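Local coordinates for flavoprotein (Thermotoga maritima, PDB 5V8S) that probably transfers electrons as an oxidoreductase, pairing a di-iron centre in a metallo-beta-lactamase-like domain with a flavodoxin-like domain expected to bind FMN, at residues 187-192 with 199-204; 242-245 with 250-253. The protein carries 1 engineered substitution. One frame throughout, in Å; residues are numbered along the deposited sequence.

Interaction 1. Residues 187-192 with 199-204; sequences LPEILD and VERYLP
Pro188 and Tyr202 form the apolar half of this contact, and Glu189 with Arg201, one residue further on in one segment and one residue back in the other, forms the charged half. The backbones stay well apart, with the CA atoms of Pro188 and Tyr202 7.4 Å from each other, so side chains do the bridging between the loop and helix 196-214. From the helix, Tyr202 sends its ring across with CG anti to the backbone N (chi1 176°). The proline ring meets it obliquely through a single corner: CG of Pro188 lies 4.1 Å from CD1 of Tyr202, an ordinary van der Waals touch.

On the exposed side, the carboxylate of Glu189 and the guanidinium of Arg201 approach with their chains roughly perpendicular and their planes 60° apart. One oxygen, OE1 of Glu189, faces one nitrogen, NH1 of Arg201, at 3.8 Å, which makes a long salt bridge rather than a two-pronged grip. Arg201 reaches it through a bend at chi3 (-11°), nearly eclipsed, that turns the guanidinium off the line of an otherwise extended chain.

Outside the contact, Arg31 of strand 26-34 holds the loop by hydrogen bonds to the carbonyls of Pro188 and Ile190, while Pro188 also packs on Leu242. The chemistry is thus modest and divided: a buried proline-tyrosine touch joins loop to helix, and the surface charges beside it, too far apart for a hydrogen bond, probably add a mainly electrostatic attraction.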
ATOM      1  N   LEU A 187       4.903  -1.146 -23.581  1.00 22.49           N
ATOM      2  CA  LEU A 187       5.864  -1.608 -24.571  1.00 24.17           C
ATOM      3  C   LEU A 187       5.176  -1.762 -25.917  1.00 27.89           C
ATOM      4  O   LEU A 187       4.844  -2.886 -26.318  1.00 28.69           O
ATOM      5  CB  LEU A 187       6.440  -2.947 -24.123  1.00 23.70           C
ATOM      6  CG  LEU A 187       7.102  -2.925 -22.745  1.00 22.75           C
ATOM      7  CD1 LEU A 187       7.481  -4.348 -22.319  1.00 23.15           C
ATOM      8  CD2 LEU A 187       8.302  -1.977 -22.738  1.00 23.04           C
ATOM      9  N   PRO A 188       4.953  -0.668 -26.645  1.00 29.06           N
ATOM     10  CA  PRO A 188       4.157  -0.749 -27.868  1.00 30.48           C
ATOM     11  C   PRO A 188       4.860  -1.573 -28.930  1.00 31.42           C
ATOM     12  O   PRO A 188       6.087  -1.685 -28.975  1.00 29.90           O
ATOM     13  CB  PRO A 188       4.019   0.716 -28.302  1.00 31.16           C
ATOM     14  CG  PRO A 188       4.440   1.526 -27.134  1.00 32.16           C
ATOM     15  CD  PRO A 188       5.408   0.706 -26.383  1.00 30.69           C
ATOM     16  N   GLU A 189       4.047  -2.111 -29.829  1.00 32.68           N
ATOM     17  CA  GLU A 189       4.505  -3.042 -30.844  1.00 37.10           C
ATOM     18  C   GLU A 189       5.222  -2.358 -32.007  1.00 32.55           C
ATOM     19  O   GLU A 189       5.529  -3.028 -32.995  1.00 32.50           O
ATOM     20  CB  GLU A 189       3.305  -3.841 -31.377  1.00 45.64           C
ATOM     21  CG  GLU A 189       2.190  -4.104 -30.342  1.00 53.53           C
ATOM     22  CD  GLU A 189       1.214  -5.201 -30.785  1.00 60.13           C
ATOM     23  OE1 GLU A 189      -0.014  -5.031 -30.599  1.00 62.54           O
ATOM     24  OE2 GLU A 189       1.676  -6.233 -31.325  1.00 62.01           O
ATOM     25  N   ILE A 190       5.485  -1.054 -31.924  1.00 28.60           N
ATOM     26  CA  ILE A 190       6.238  -0.326 -32.948  1.00 26.56           C
ATOM     27  C   ILE A 190       7.022   0.779 -32.247  1.00 24.43           C
ATOM     28  O   ILE A 190       6.832   1.042 -31.061  1.00 24.74           O
ATOM     29  CB  ILE A 190       5.351   0.213 -34.097  1.00 30.53           C
ATOM     30  CG1 ILE A 190       4.346   1.248 -33.609  1.00 32.26           C
ATOM     31  CG2 ILE A 190       4.631  -0.943 -34.813  1.00 32.12           C
ATOM     32  CD1 ILE A 190       3.666   1.972 -34.809  1.00 32.96           C
ATOM     33  N   LEU A 191       7.935   1.419 -32.985  1.00 23.43           N
ATOM     34  CA  LEU A 191       8.806   2.425 -32.382  1.00 21.75           C
ATOM     35  C   LEU A 191       8.164   3.799 -32.289  1.00 23.17           C
ATOM     36  O   LEU A 191       8.501   4.575 -31.381  1.00 22.72           O
ATOM     37  CB  LEU A 191      10.107   2.583 -33.186  1.00 23.42           C
ATOM     38  CG  LEU A 191      11.114   1.443 -33.136  1.00 24.51           C
ATOM     39  CD1 LEU A 191      12.249   1.686 -34.118  1.00 25.89           C
ATOM     40  CD2 LEU A 191      11.651   1.339 -31.739  1.00 23.86           C
ATOM     41  N   ASP A 192       7.322   4.164 -33.259  1.00 23.85           N
ATOM     42  CA  ASP A 192       6.936   5.564 -33.406  1.00 24.51           C
ATOM     43  C   ASP A 192       5.426   5.755 -33.430  1.00 23.92           C
ATOM     44  O   ASP A 192       4.666   4.819 -33.146  1.00 26.35           O
ATOM     45  CB  ASP A 192       7.587   6.178 -34.650  1.00 27.37           C
ATOM     46  CG  ASP A 192       7.003   5.659 -35.952  1.00 30.36           C
ATOM     47  OD1 ASP A 192       6.220   4.691 -35.922  1.00 31.76           O
ATOM     48  OD2 ASP A 192       7.340   6.221 -37.017  1.00 33.78           O
ATOM     49  N   VAL A 199      -1.321   4.730 -31.031  1.00 23.77           N
ATOM     50  CA  VAL A 199      -1.266   6.000 -30.310  1.00 24.55           C
ATOM     51  C   VAL A 199      -2.413   6.100 -29.310  1.00 25.96           C
ATOM     52  O   VAL A 199      -2.217   6.500 -28.155  1.00 24.74           O
ATOM     53  CB  VAL A 199      -1.251   7.183 -31.292  1.00 23.61           C
ATOM     54  CG1 VAL A 199      -1.496   8.491 -30.553  1.00 23.51           C
ATOM     55  CG2 VAL A 199       0.069   7.225 -32.040  1.00 23.94           C
ATOM     56  N   GLU A 200      -3.630   5.725 -29.735  1.00 26.69           N
ATOM     57  CA  GLU A 200      -4.785   5.849 -28.847  1.00 27.94           C
ATOM     58  C   GLU A 200      -4.669   4.934 -27.639  1.00 27.86           C
ATOM     59  O   GLU A 200      -5.049   5.323 -26.531  1.00 29.33           O
ATOM     60  CB  GLU A 200      -6.079   5.564 -29.610  1.00 31.34           C
ATOM     61  CG  GLU A 200      -6.415   6.674 -30.588  1.00 35.73           C
ATOM     62  CD  GLU A 200      -7.636   6.380 -31.445  1.00 39.61           C
ATOM     63  OE1 GLU A 200      -8.524   5.640 -30.981  1.00 42.11           O
ATOM     64  OE2 GLU A 200      -7.708   6.895 -32.587  1.00 40.66           O
ATOM     65  N   ARG A 201      -4.184   3.704 -27.823  1.00 27.04           N
ATOM     66  CA  ARG A 201      -3.969   2.811 -26.693  1.00 26.65           C
ATOM     67  C   ARG A 201      -2.840   3.303 -25.800  1.00 24.43           C
ATOM     68  O   ARG A 201      -2.828   3.001 -24.611  1.00 26.00           O
ATOM     69  CB  ARG A 201      -3.670   1.425 -27.256  1.00 30.46           C
ATOM     70  CG  ARG A 201      -3.170   0.404 -26.337  1.00 37.55           C
ATOM     71  CD  ARG A 201      -2.930  -0.917 -27.094  1.00 43.22           C
ATOM     72  NE  ARG A 201      -3.494  -0.932 -28.453  1.00 48.01           N
ATOM     73  CZ  ARG A 201      -2.839  -1.349 -29.535  1.00 51.20           C
ATOM     74  NH1 ARG A 201      -1.592  -1.818 -29.444  1.00 52.20           N
ATOM     75  NH2 ARG A 201      -3.444  -1.306 -30.714  1.00 51.96           N
ATOM     76  N   TYR A 202      -1.862   4.017 -26.369  1.00 23.41           N
ATOM     77  CA  TYR A 202      -0.664   4.425 -25.642  1.00 21.86           C
ATOM     78  C   TYR A 202      -0.920   5.614 -24.718  1.00 22.44           C
ATOM     79  O   TYR A 202      -0.364   5.672 -23.617  1.00 21.58           O
ATOM     80  CB  TYR A 202       0.435   4.745 -26.659  1.00 21.09           C
ATOM     81  CG  TYR A 202       1.724   5.285 -26.074  1.00 20.82           C
ATOM     82  CD1 TYR A 202       2.464   4.555 -25.153  1.00 20.97           C
ATOM     83  CD2 TYR A 202       2.238   6.518 -26.484  1.00 20.78           C
ATOM     84  CE1 TYR A 202       3.643   5.033 -24.638  1.00 20.98           C
ATOM     85  CE2 TYR A 202       3.438   7.010 -25.967  1.00 20.61           C
ATOM     86  CZ  TYR A 202       4.126   6.258 -25.032  1.00 19.81           C
ATOM     87  OH  TYR A 202       5.320   6.730 -24.528  1.00 19.97           O
ATOM     88  N   LEU A 203      -1.732   6.578 -25.133  1.00 21.79           N
ATOM     89  CA  LEU A 203      -1.809   7.830 -24.381  1.00 21.03           C
ATOM     90  C   LEU A 203      -2.246   7.652 -22.927  1.00 21.26           C
ATOM     91  O   LEU A 203      -1.703   8.357 -22.057  1.00 22.20           O
ATOM     92  CB  LEU A 203      -2.642   8.868 -25.144  1.00 23.36           C
ATOM     93  CG  LEU A 203      -1.884   9.497 -26.327  1.00 24.25           C
ATOM     94  CD1 LEU A 203      -2.843  10.282 -27.194  1.00 25.75           C
ATOM     95  CD2 LEU A 203      -0.772  10.389 -25.842  1.00 24.98           C
ATOM     96  N   PRO A 204      -3.182   6.773 -22.585  1.00 22.33           N
ATOM     97  CA  PRO A 204      -3.491   6.584 -21.158  1.00 20.73           C
ATOM     98  C   PRO A 204      -2.291   6.118 -20.351  1.00 19.79           C
ATOM     99  O   PRO A 204      -2.174   6.459 -19.168  1.00 20.80           O
ATOM    100  CB  PRO A 204      -4.626   5.554 -21.172  1.00 21.44           C
ATOM    101  CG  PRO A 204      -5.251   5.716 -22.529  1.00 23.51           C
ATOM    102  CD  PRO A 204      -4.124   6.051 -23.459  1.00 22.50           C
TER

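Interaction 2. Residues 242-245 with 250-253; sequences LIWK and RLLN
Trp244 and Leu251 mark the nearest approach of the two backbones, with 7.7 Å between their CA atoms. Residues 242-245 run in an irregular, largely extended path after strand 235-238, and the chain then turns into helix 248-260, which carries 250-253; the contact is a CH-pi packing of helix on loop within the metallo-beta-lactamase-like fold. Both residues direct their side chains into the gap.

Trp244 has CG anti to its own carbonyl carbon, which carries the indole toward the helix, and its chi2 of 72° turns one face of the ring to Leu251. Leu251 comes down onto that face, its chain roughly at right angles to the tryptophan. Its CB sits 3.6 Å above the ring plane, over the centre of the indole and close to the bond shared by the two rings. With CG of Leu251 anti to the helix backbone N (chi1 172°), the branch point swings toward the pyrrole side and the two methyls divide the surface: CD1 rests near CZ2 of Trp244 at 3.9 Å, whereas CD2 covers the five-membered ring. Arg250 adds a lighter touch at the benzene end, where its CB lies 4.3 Å from CZ3 of Trp244. The rest of the arginine runs on, fully extended, to a salt bridge between its NH1 and OE1 of Glu196.

Val199 of helix 196-214 packs on the tryptophan from the opposite side of the ring plane, and Leu236 backs Leu251 from strand 235-238. The buried indole is therefore packed between helix 196-214 and helix 248-260. On the Leu251 side, the CD2 methyl stands 3.6 Å from the centroid of the Trp244 five-membered ring, 19° off its normal.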
ATOM      1  N   LEU A 242       7.105   5.608 -26.898  1.00 19.75           N
ATOM      2  CA  LEU A 242       7.116   5.895 -28.320  1.00 20.07           C
ATOM      3  C   LEU A 242       7.941   7.135 -28.645  1.00 20.68           C
ATOM      4  O   LEU A 242       8.013   8.095 -27.871  1.00 21.47           O
ATOM      5  CB  LEU A 242       5.690   6.148 -28.782  1.00 21.10           C
ATOM      6  CG  LEU A 242       4.751   4.955 -28.971  1.00 24.78           C
ATOM      7  CD1 LEU A 242       3.523   5.453 -29.710  1.00 25.75           C
ATOM      8  CD2 LEU A 242       5.410   3.788 -29.726  1.00 24.76           C
ATOM      9  N   ILE A 243       8.505   7.121 -29.855  1.00 21.60           N
ATOM     10  CA  ILE A 243       9.099   8.287 -30.500  1.00 21.20           C
ATOM     11  C   ILE A 243       8.012   8.957 -31.320  1.00 21.36           C
ATOM     12  O   ILE A 243       7.162   8.274 -31.905  1.00 22.39           O
ATOM     13  CB  ILE A 243      10.262   7.836 -31.399  1.00 23.35           C
ATOM     14  CG1 ILE A 243      11.381   7.266 -30.539  1.00 23.71           C
ATOM     15  CG2 ILE A 243      10.759   8.963 -32.300  1.00 26.37           C
ATOM     16  CD1 ILE A 243      12.272   6.337 -31.297  1.00 26.31           C
ATOM     17  N   TRP A 244       8.037  10.283 -31.378  1.00 20.34           N
ATOM     18  CA  TRP A 244       7.019  11.054 -32.087  1.00 21.43           C
ATOM     19  C   TRP A 244       7.665  11.782 -33.260  1.00 22.57           C
ATOM     20  O   TRP A 244       8.306  12.821 -33.083  1.00 22.61           O
ATOM     21  CB  TRP A 244       6.313  12.006 -31.129  1.00 21.44           C
ATOM     22  CG  TRP A 244       5.575  11.265 -30.050  1.00 21.87           C
ATOM     23  CD1 TRP A 244       6.120  10.588 -28.986  1.00 22.43           C
ATOM     24  CD2 TRP A 244       4.154  11.093 -29.945  1.00 22.45           C
ATOM     25  NE1 TRP A 244       5.117  10.026 -28.229  1.00 23.17           N
ATOM     26  CE2 TRP A 244       3.905  10.328 -28.792  1.00 22.54           C
ATOM     27  CE3 TRP A 244       3.072  11.536 -30.702  1.00 22.82           C
ATOM     28  CZ2 TRP A 244       2.613   9.986 -28.390  1.00 23.59           C
ATOM     29  CZ3 TRP A 244       1.790  11.193 -30.306  1.00 23.37           C
ATOM     30  CH2 TRP A 244       1.572  10.430 -29.157  1.00 24.18           C
ATOM     31  N   LYS A 245       7.493  11.220 -34.450  1.00 24.28           N
ATOM     32  CA  LYS A 245       7.979  11.804 -35.691  1.00 25.59           C
ATOM     33  C   LYS A 245       6.881  12.407 -36.551  1.00 26.96           C
ATOM     34  O   LYS A 245       7.144  13.340 -37.311  1.00 29.39           O
ATOM     35  CB  LYS A 245       8.710  10.729 -36.508  1.00 26.77           C
ATOM     36  CG  LYS A 245      10.083  10.376 -35.957  1.00 29.65           C
ATOM     37  CD  LYS A 245      10.647   9.087 -36.566  1.00 30.96           C
ATOM     38  CE  LYS A 245      10.909   9.207 -38.048  1.00 33.41           C
ATOM     39  NZ  LYS A 245      11.481   7.933 -38.604  1.00 34.90           N
ATOM     40  N   ARG A 250       1.005  16.669 -30.727  1.00 25.35           N
ATOM     41  CA  ARG A 250      -0.078  15.943 -30.069  1.00 24.80           C
ATOM     42  C   ARG A 250       0.361  15.478 -28.688  1.00 23.86           C
ATOM     43  O   ARG A 250      -0.418  15.520 -27.726  1.00 24.31           O
ATOM     44  CB  ARG A 250      -0.492  14.742 -30.919  1.00 25.14           C
ATOM     45  CG  ARG A 250      -1.668  13.963 -30.373  1.00 26.70           C
ATOM     46  CD  ARG A 250      -2.039  12.846 -31.340  1.00 28.17           C
ATOM     47  NE  ARG A 250      -3.167  12.050 -30.891  1.00 29.19           N
ATOM     48  CZ  ARG A 250      -3.685  11.043 -31.580  1.00 31.44           C
ATOM     49  NH1 ARG A 250      -3.186  10.715 -32.765  1.00 32.91           N
ATOM     50  NH2 ARG A 250      -4.712  10.363 -31.086  1.00 31.13           N
ATOM     51  N   LEU A 251       1.604  15.019 -28.583  1.00 23.32           N
ATOM     52  CA  LEU A 251       2.125  14.579 -27.300  1.00 22.83           C
ATOM     53  C   LEU A 251       2.317  15.760 -26.358  1.00 22.88           C
ATOM     54  O   LEU A 251       1.974  15.676 -25.171  1.00 22.51           O
ATOM     55  CB  LEU A 251       3.429  13.814 -27.513  1.00 22.53           C
ATOM     56  CG  LEU A 251       4.178  13.454 -26.231  1.00 23.39           C
ATOM     57  CD1 LEU A 251       3.466  12.347 -25.468  1.00 22.85           C
ATOM     58  CD2 LEU A 251       5.589  13.061 -26.529  1.00 26.35           C
ATOM     59  N   LEU A 252       2.869  16.870 -26.860  1.00 23.43           N
ATOM     60  CA  LEU A 252       3.036  18.039 -26.002  1.00 24.59           C
ATOM     61  C   LEU A 252       1.685  18.553 -25.505  1.00 25.23           C
ATOM     62  O   LEU A 252       1.547  18.919 -24.330  1.00 25.35           O
ATOM     63  CB  LEU A 252       3.849  19.118 -26.726  1.00 26.14           C
ATOM     64  CG  LEU A 252       5.295  18.655 -27.019  1.00 28.24           C
ATOM     65  CD1 LEU A 252       6.046  19.655 -27.914  1.00 28.92           C
ATOM     66  CD2 LEU A 252       6.109  18.363 -25.746  1.00 29.81           C
ATOM     67  N   ASN A 253       0.671  18.579 -26.380  1.00 25.00           N
ATOM     68  CA  ASN A 253      -0.656  19.010 -25.944  1.00 25.26           C
ATOM     69  C   ASN A 253      -1.207  18.072 -24.880  1.00 23.82           C
ATOM     70  O   ASN A 253      -1.889  18.519 -23.956  1.00 24.28           O
ATOM     71  CB  ASN A 253      -1.636  19.077 -27.120  1.00 27.19           C
ATOM     72  CG  ASN A 253      -1.309  20.164 -28.108  1.00 30.36           C
ATOM     73  OD1 ASN A 253      -0.622  21.134 -27.797  1.00 30.73           O
ATOM     74  ND2 ASN A 253      -1.814  20.008 -29.312  1.00 32.47           N
TER

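The two contacts, whose centres are 11 Å apart, are stitched together through their loops. Leu191 O of interaction 1 probably accepts a hydrogen bond from Ile243 N of interaction 2 at 3.0 Å, and Tyr202 OH, at the far end of the ring that meets the proline, lies 3.2 Å from Leu242 N in another probable bond. Helix 196-214 serves both, since Val199, Tyr202 and Leu203 pack on Trp244. Neither contact reaches the mu-oxo-diiron: the side chain of Tyr202 is about 11 Å from it and that of Leu251 about 14 Å. Two residues of its pocket, Asp180 and His240, precede the loops 187-192 and 242-245 in the chain.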